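Local coordinates for protein erythropoietin (Homo sapiens, PDB 1EER) that regulates red blood cell proliferation and differentiation as a hormone that binds and dimerises its receptor, thereby activating JAK2, at residues 143-146 and 147-151; 11-14 and 15-19; 133-137 and 138-142. The protein carries 5 engineered substitutions. All blocks are in the same frame, centred on the assembly; numbering follows the deposited sequence.

How the contacts relate
All three contacts are local, each made by neighbouring segments. Contact 1 is the most buried, and its centre lies about 6 Å from the centre of the chain. Contacts 2 and 3 are partly buried and farther out. Contacts 1 and 3 share helix 138-161: contact 3 is its N-terminal entry from strand 133-137, contact 1 its middle. Contact 2 lies on helix 9-25, which packs against contact 1 where Tyr145 CE2 meets Ala19 CB at 3.4 Å. Contacts 2 and 3 do not touch. Apolar packing faces the core in contacts 1 and 2. Arginine-centred polar groups mark their outer faces, and contact 3 adds a helix cap and a lysine reaching to the strand.

Contact 1 (143-146 and 147-151); sequences RVYS and NFLRG
Tyr145 and Leu149, one helical turn apart, form the tight apolar part of this contact. Leu149 CD1 comes to 3.3 Å from Tyr145 CE1 and also touches CZ. The methyl meets the ring obliquely. Leu149 CG also lies 3.1 Å from Tyr145 O. With CG opposite the backbone N (chi1 172°), the Tyr145 ring points out from the helix, and Leu149 CD1 reaches CE1. Regular helical bonds hold the backbone beneath, among them Arg150 N to Ser146 O at 2.9 Å.

The other face is polar and more loosely joined. Arg143 and Asn147 run side by side, and Arg143 CG comes only to 4.0 Å from Asn147 ND2. Arg150 has a closer fit. Its CG sits between the backbone N and the carbonyl carbon (chi1 90°), 3.2 Å from Ser146 O. The chain then extends to the Asn147 amide. There NE and NH2 both bond OD1, each at 3.0 Å, in a side-on grip of one oxygen. The oxygen lies near the guanidinium plane, so the two bonds limit rotation of both groups.

A chain of another protein, consistent with the receptor, covers this polar face. Its acidic side chains form salt bridges with Arg143 and Arg150, its backbone bonds Arg150 NH1, and a polar side chain bonds Asn147 ND2. The inner side is core packing of the four-helix cytokine bundle. Tyr145 packs on helices 9-25 and 91-111. Leu149 touches these and, with Phe148, also helix 56-82, while Phe148 reaches the loop at Pro42 and Thr44.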
# COMPACT_ATOMS: atom_id res chain seq x y z
N ARG A 143 2.67 -13.06 7.82
CA ARG A 143 2.76 -13.39 6.40
C ARG A 143 1.35 -13.68 5.90
O ARG A 143 0.98 -13.29 4.79
CB ARG A 143 3.66 -14.62 6.20
CG ARG A 143 3.68 -15.13 4.76
CD ARG A 143 4.68 -16.28 4.59
NE ARG A 143 4.28 -17.50 5.30
CZ ARG A 143 4.98 -18.04 6.29
NH1 ARG A 143 6.10 -17.47 6.69
NH2 ARG A 143 4.56 -19.16 6.88
N VAL A 144 0.56 -14.35 6.72
CA VAL A 144 -0.82 -14.68 6.38
C VAL A 144 -1.65 -13.39 6.31
O VAL A 144 -2.51 -13.22 5.44
CB VAL A 144 -1.45 -15.65 7.44
CG1 VAL A 144 -2.97 -15.63 7.37
CG2 VAL A 144 -0.93 -17.07 7.24
N TYR A 145 -1.39 -12.48 7.25
CA TYR A 145 -2.08 -11.20 7.32
C TYR A 145 -1.89 -10.46 6.00
O TYR A 145 -2.86 -9.99 5.41
CB TYR A 145 -1.50 -10.37 8.49
CG TYR A 145 -1.99 -8.94 8.58
CD1 TYR A 145 -3.35 -8.63 8.55
CD2 TYR A 145 -1.08 -7.89 8.74
CE1 TYR A 145 -3.80 -7.32 8.70
CE2 TYR A 145 -1.52 -6.56 8.89
CZ TYR A 145 -2.89 -6.29 8.87
OH TYR A 145 -3.33 -4.99 9.00
N SER A 146 -0.65 -10.39 5.53
CA SER A 146 -0.32 -9.72 4.26
C SER A 146 -0.89 -10.45 3.04
O SER A 146 -1.51 -9.84 2.17
CB SER A 146 1.20 -9.58 4.11
OG SER A 146 1.56 -9.00 2.87
N ASN A 147 -0.69 -11.77 2.97
CA ASN A 147 -1.18 -12.55 1.84
C ASN A 147 -2.70 -12.46 1.71
O ASN A 147 -3.24 -12.45 0.60
CB ASN A 147 -0.75 -14.02 1.96
CG ASN A 147 0.62 -14.28 1.35
OD1 ASN A 147 1.14 -13.47 0.60
ND2 ASN A 147 1.19 -15.43 1.67
N PHE A 148 -3.39 -12.40 2.85
CA PHE A 148 -4.86 -12.31 2.83
C PHE A 148 -5.38 -10.96 2.32
O PHE A 148 -6.26 -10.90 1.45
CB PHE A 148 -5.44 -12.56 4.23
CG PHE A 148 -6.93 -12.77 4.23
CD1 PHE A 148 -7.79 -11.68 4.25
CD2 PHE A 148 -7.47 -14.05 4.20
CE1 PHE A 148 -9.17 -11.86 4.24
CE2 PHE A 148 -8.85 -14.24 4.18
CZ PHE A 148 -9.70 -13.15 4.20
N LEU A 149 -4.84 -9.87 2.87
CA LEU A 149 -5.28 -8.54 2.47
C LEU A 149 -4.88 -8.22 1.03
O LEU A 149 -5.67 -7.67 0.26
CB LEU A 149 -4.68 -7.46 3.40
CG LEU A 149 -4.74 -7.59 4.92
CD1 LEU A 149 -4.14 -6.33 5.53
CD2 LEU A 149 -6.16 -7.79 5.39
N ARG A 150 -3.65 -8.57 0.67
CA ARG A 150 -3.16 -8.28 -0.66
C ARG A 150 -3.70 -9.28 -1.67
O ARG A 150 -3.61 -9.06 -2.88
CB ARG A 150 -1.63 -8.27 -0.67
CG ARG A 150 -0.98 -9.60 -0.96
CD ARG A 150 0.51 -9.54 -0.73
NE ARG A 150 1.13 -10.85 -0.88
CZ ARG A 150 2.18 -11.10 -1.66
NH1 ARG A 150 2.74 -10.12 -2.36
NH2 ARG A 150 2.66 -12.33 -1.74
N GLY A 151 -4.28 -10.36 -1.16
CA GLY A 151 -4.80 -11.40 -2.02
C GLY A 151 -6.29 -11.37 -2.29
O GLY A 151 -6.79 -10.48 -2.97

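Contact 2 (11-14 and 15-19); sequences VLER and YLLEA
Arg14 and Glu18 meet on the outer face of helix 9-25. Arg14 NE and Glu18 OE2 are 3.3 Å apart and form a salt bridge, though the hydrogen bond within it is weak. The guanidinium and carboxylate planes stand nearly perpendicular, at 88°, so this is not a flat two-pronged pairing. A water bridges the same two atoms. It accepts from Arg14 NE, at the edge of the guanidinium, and donates to Glu18 OE2 at 2.6 Å.

Tyr15 flanks the arginine. Arg14 keeps CG anti to its backbone N (chi1 -175°) and runs extended to NE, which carries CD over one face of the Tyr15 ring. Tyr15 CE1 in turn lies over one face of the guanidinium. The two planes are inclined by 31°. At the CD2 and CE2 side of the Tyr15 ring, Val11 O approaches obliquely, 3.5 Å from each.

The inward pair is apolar. Leu12 CD1 and Leu16 CD1 are 3.5 Å apart, tighter than usual for two carbons. The weak backbone bond from Leu16 N to Leu12 O is long at 3.4 Å. On the outer surface, Glu13 CG lies against Leu17 CD1 at 3.8 Å, and the Glu13 carboxylate makes a salt bridge with Arg10.

Outer partners fix these groups in place. A chain of another protein takes a hydrogen bond from Arg14 NH2 to its backbone and packs on Val11 and Tyr15. A further chain packs on Glu13, Leu16 and Leu17. Tyr15 leans on Ser104 and Leu105 of helix 91-111, Leu12 on Leu105 and Leu153, and Leu16 on Leu149. The apolar stripe faces the bundle core and the mixed outer surface meets two other chains, consistent with a four-helix-bundle cytokine bringing two receptors together.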
# COMPACT_ATOMS: atom_id res chain seq x y z
N VAL A 11 -6.83 4.13 -0.09
CA VAL A 11 -7.37 3.89 1.23
C VAL A 11 -7.08 2.46 1.66
O VAL A 11 -6.56 2.23 2.75
CB VAL A 11 -8.89 4.15 1.28
CG1 VAL A 11 -9.45 3.85 2.69
CG2 VAL A 11 -9.18 5.60 0.89
N LEU A 12 -7.39 1.51 0.79
CA LEU A 12 -7.15 0.11 1.12
C LEU A 12 -5.66 -0.19 1.14
O LEU A 12 -5.18 -0.96 1.97
CB LEU A 12 -7.86 -0.79 0.11
CG LEU A 12 -7.48 -2.27 0.15
CD1 LEU A 12 -7.53 -2.80 1.58
CD2 LEU A 12 -8.42 -3.04 -0.75
N GLU A 13 -4.93 0.43 0.22
CA GLU A 13 -3.49 0.23 0.11
C GLU A 13 -2.71 0.54 1.37
O GLU A 13 -1.67 -0.08 1.62
CB GLU A 13 -2.93 1.07 -1.04
CG GLU A 13 -1.43 0.91 -1.21
CD GLU A 13 -0.97 1.15 -2.64
OE1 GLU A 13 -1.32 0.34 -3.54
OE2 GLU A 13 -0.26 2.15 -2.87
N ARG A 14 -3.18 1.50 2.16
CA ARG A 14 -2.50 1.86 3.40
C ARG A 14 -2.27 0.62 4.25
O ARG A 14 -1.19 0.39 4.79
CB ARG A 14 -3.31 2.88 4.19
CG ARG A 14 -2.58 3.38 5.43
CD ARG A 14 -3.55 3.90 6.49
NE ARG A 14 -2.96 3.83 7.82
CZ ARG A 14 -3.61 4.10 8.94
NH1 ARG A 14 -4.88 4.47 8.89
NH2 ARG A 14 -2.99 4.00 10.11
N TYR A 15 -3.31 -0.20 4.36
CA TYR A 15 -3.23 -1.41 5.17
C TYR A 15 -2.37 -2.49 4.53
O TYR A 15 -1.61 -3.18 5.22
CB TYR A 15 -4.65 -1.91 5.44
CG TYR A 15 -5.51 -0.84 6.09
CD1 TYR A 15 -5.32 -0.48 7.42
CD2 TYR A 15 -6.48 -0.16 5.35
CE1 TYR A 15 -6.08 0.53 8.02
CE2 TYR A 15 -7.25 0.85 5.93
CZ TYR A 15 -7.04 1.19 7.26
OH TYR A 15 -7.79 2.19 7.84
N LEU A 16 -2.46 -2.64 3.21
CA LEU A 16 -1.67 -3.64 2.52
C LEU A 16 -0.18 -3.37 2.71
O LEU A 16 0.60 -4.30 2.90
CB LEU A 16 -2.01 -3.65 1.02
CG LEU A 16 -3.20 -4.52 0.61
CD1 LEU A 16 -4.40 -4.30 1.55
CD2 LEU A 16 -3.57 -4.18 -0.82
N LEU A 17 0.21 -2.10 2.68
CA LEU A 17 1.62 -1.76 2.87
C LEU A 17 2.04 -1.96 4.32
O LEU A 17 3.18 -2.30 4.60
CB LEU A 17 1.89 -0.32 2.43
CG LEU A 17 1.65 -0.05 0.94
CD1 LEU A 17 1.81 1.43 0.66
CD2 LEU A 17 2.62 -0.87 0.10
N GLU A 18 1.11 -1.76 5.24
CA GLU A 18 1.40 -1.96 6.65
C GLU A 18 1.69 -3.45 6.84
O GLU A 18 2.68 -3.82 7.48
CB GLU A 18 0.19 -1.58 7.50
CG GLU A 18 0.43 -0.45 8.47
CD GLU A 18 -0.86 0.26 8.86
OE1 GLU A 18 -1.87 -0.44 9.10
OE2 GLU A 18 -0.85 1.50 8.93
N ALA A 19 0.82 -4.29 6.28
CA ALA A 19 0.96 -5.74 6.39
C ALA A 19 2.26 -6.23 5.77
O ALA A 19 2.89 -7.17 6.28
CB ALA A 19 -0.24 -6.43 5.75
O HOH W 1 -0.03 3.53 7.56

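Contact 3 (133-137 and 138-142); sequences ITADT and FRKLF
Strand 133-135 and helix 138-142 run at 131° to each other, with axes 8.1 Å apart at closest approach, and the chain turns a corner at Asp136 between them. Thr137 is the N-cap of the helix. Its OG1 accepts a weak bond from Lys140 N at 3.3 Å. The hydroxyl reaches this amide because chi1 is 51°, with OG1 between the backbone N and the carbonyl carbon. The first turn is closed by Leu141 N, which bonds Thr137 O.

Strand 133-137 pairs antiparallel with strand 34-41, through bonds such as Ile133 with Val41 and Ala135 with Ile39. This two-stranded sheet joins the two long crossover loops of the cytokine bundle, and contact 3 is where the second of them enters the last helix.

Lys140 reaches along the strand with an extended chain. It runs past Ala135 CB, which lies 3.6 Å from Lys140 CB. The main polar partner of NZ is an acidic side chain on a chain of another protein, in a salt bridge. A weak second bond runs from Lys140 NZ to Thr134 O at 2.8 Å, and NZ also lies beside Ile133 CG2. On the inner side, Phe138 packs on Leu91 and Leu81.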
# COMPACT_ATOMS: atom_id res chain seq x y z
N ILE A 133 -5.94 -24.34 9.03
CA ILE A 133 -4.55 -23.94 8.92
C ILE A 133 -4.23 -23.21 10.21
O ILE A 133 -5.10 -22.55 10.79
CB ILE A 133 -4.35 -22.96 7.73
CG1 ILE A 133 -4.67 -23.67 6.42
CG2 ILE A 133 -2.93 -22.43 7.71
CD1 ILE A 133 -4.62 -22.78 5.22
N THR A 134 -2.99 -23.32 10.67
CA THR A 134 -2.61 -22.64 11.90
C THR A 134 -1.19 -22.10 11.79
O THR A 134 -0.46 -22.40 10.85
CB THR A 134 -2.67 -23.58 13.13
OG1 THR A 134 -1.65 -24.58 13.00
CG2 THR A 134 -4.03 -24.24 13.24
N ALA A 135 -0.82 -21.30 12.79
CA ALA A 135 0.52 -20.72 12.86
C ALA A 135 0.95 -20.76 14.32
O ALA A 135 0.12 -20.70 15.22
CB ALA A 135 0.50 -19.27 12.35
N ASP A 136 2.26 -20.90 14.55
CA ASP A 136 2.79 -20.93 15.90
C ASP A 136 3.92 -19.91 16.05
O ASP A 136 4.70 -19.98 17.00
CB ASP A 136 3.26 -22.34 16.29
CG ASP A 136 4.25 -22.93 15.30
OD1 ASP A 136 5.34 -22.35 15.11
OD2 ASP A 136 3.94 -23.98 14.70
N THR A 137 4.01 -18.99 15.10
CA THR A 137 5.01 -17.93 15.13
C THR A 137 4.33 -16.66 14.64
O THR A 137 3.31 -16.72 13.94
CB THR A 137 6.23 -18.21 14.21
OG1 THR A 137 5.78 -18.54 12.89
CG2 THR A 137 7.07 -19.34 14.75
N PHE A 138 4.88 -15.51 15.01
CA PHE A 138 4.30 -14.24 14.59
C PHE A 138 4.61 -14.04 13.12
O PHE A 138 3.91 -13.32 12.41
CB PHE A 138 4.87 -13.10 15.42
CG PHE A 138 4.12 -12.85 16.69
CD1 PHE A 138 2.96 -12.09 16.68
CD2 PHE A 138 4.53 -13.44 17.88
CE1 PHE A 138 2.21 -11.91 17.85
CE2 PHE A 138 3.80 -13.27 19.05
CZ PHE A 138 2.64 -12.51 19.03
N ARG A 139 5.68 -14.70 12.68
CA ARG A 139 6.13 -14.63 11.29
C ARG A 139 5.05 -15.17 10.36
O ARG A 139 4.69 -14.52 9.39
CB ARG A 139 7.43 -15.42 11.10
CG ARG A 139 8.02 -15.29 9.70
CD ARG A 139 9.14 -16.28 9.47
NE ARG A 139 9.10 -17.39 10.42
CZ ARG A 139 10.13 -17.78 11.15
NH1 ARG A 139 11.31 -17.16 11.04
NH2 ARG A 139 9.99 -18.79 12.00
N LYS A 140 4.54 -16.37 10.66
CA LYS A 140 3.51 -16.93 9.81
C LYS A 140 2.22 -16.13 9.95
O LYS A 140 1.50 -15.95 8.98
CB LYS A 140 3.24 -18.40 10.15
CG LYS A 140 2.35 -19.06 9.10
CD LYS A 140 2.22 -20.57 9.27
CE LYS A 140 0.94 -21.04 8.60
NZ LYS A 140 0.90 -22.50 8.35
N LEU A 141 1.94 -15.65 11.16
CA LEU A 141 0.74 -14.86 11.40
C LEU A 141 0.74 -13.62 10.51
O LEU A 141 -0.22 -13.32 9.83
CB LEU A 141 0.68 -14.44 12.89
CG LEU A 141 -0.52 -13.65 13.43
CD1 LEU A 141 -1.84 -14.25 12.94
CD2 LEU A 141 -0.49 -13.67 14.95
N PHE A 142 1.85 -12.90 10.52
CA PHE A 142 1.96 -11.70 9.72
C PHE A 142 2.04 -11.95 8.22
O PHE A 142 1.55 -11.15 7.43
CB PHE A 142 3.14 -10.87 10.19
CG PHE A 142 2.84 -10.04 11.41
CD1 PHE A 142 1.80 -9.11 11.38
CD2 PHE A 142 3.56 -10.21 12.58
CE1 PHE A 142 1.47 -8.36 12.52
CE2 PHE A 142 3.24 -9.46 13.73
CZ PHE A 142 2.20 -8.54 13.70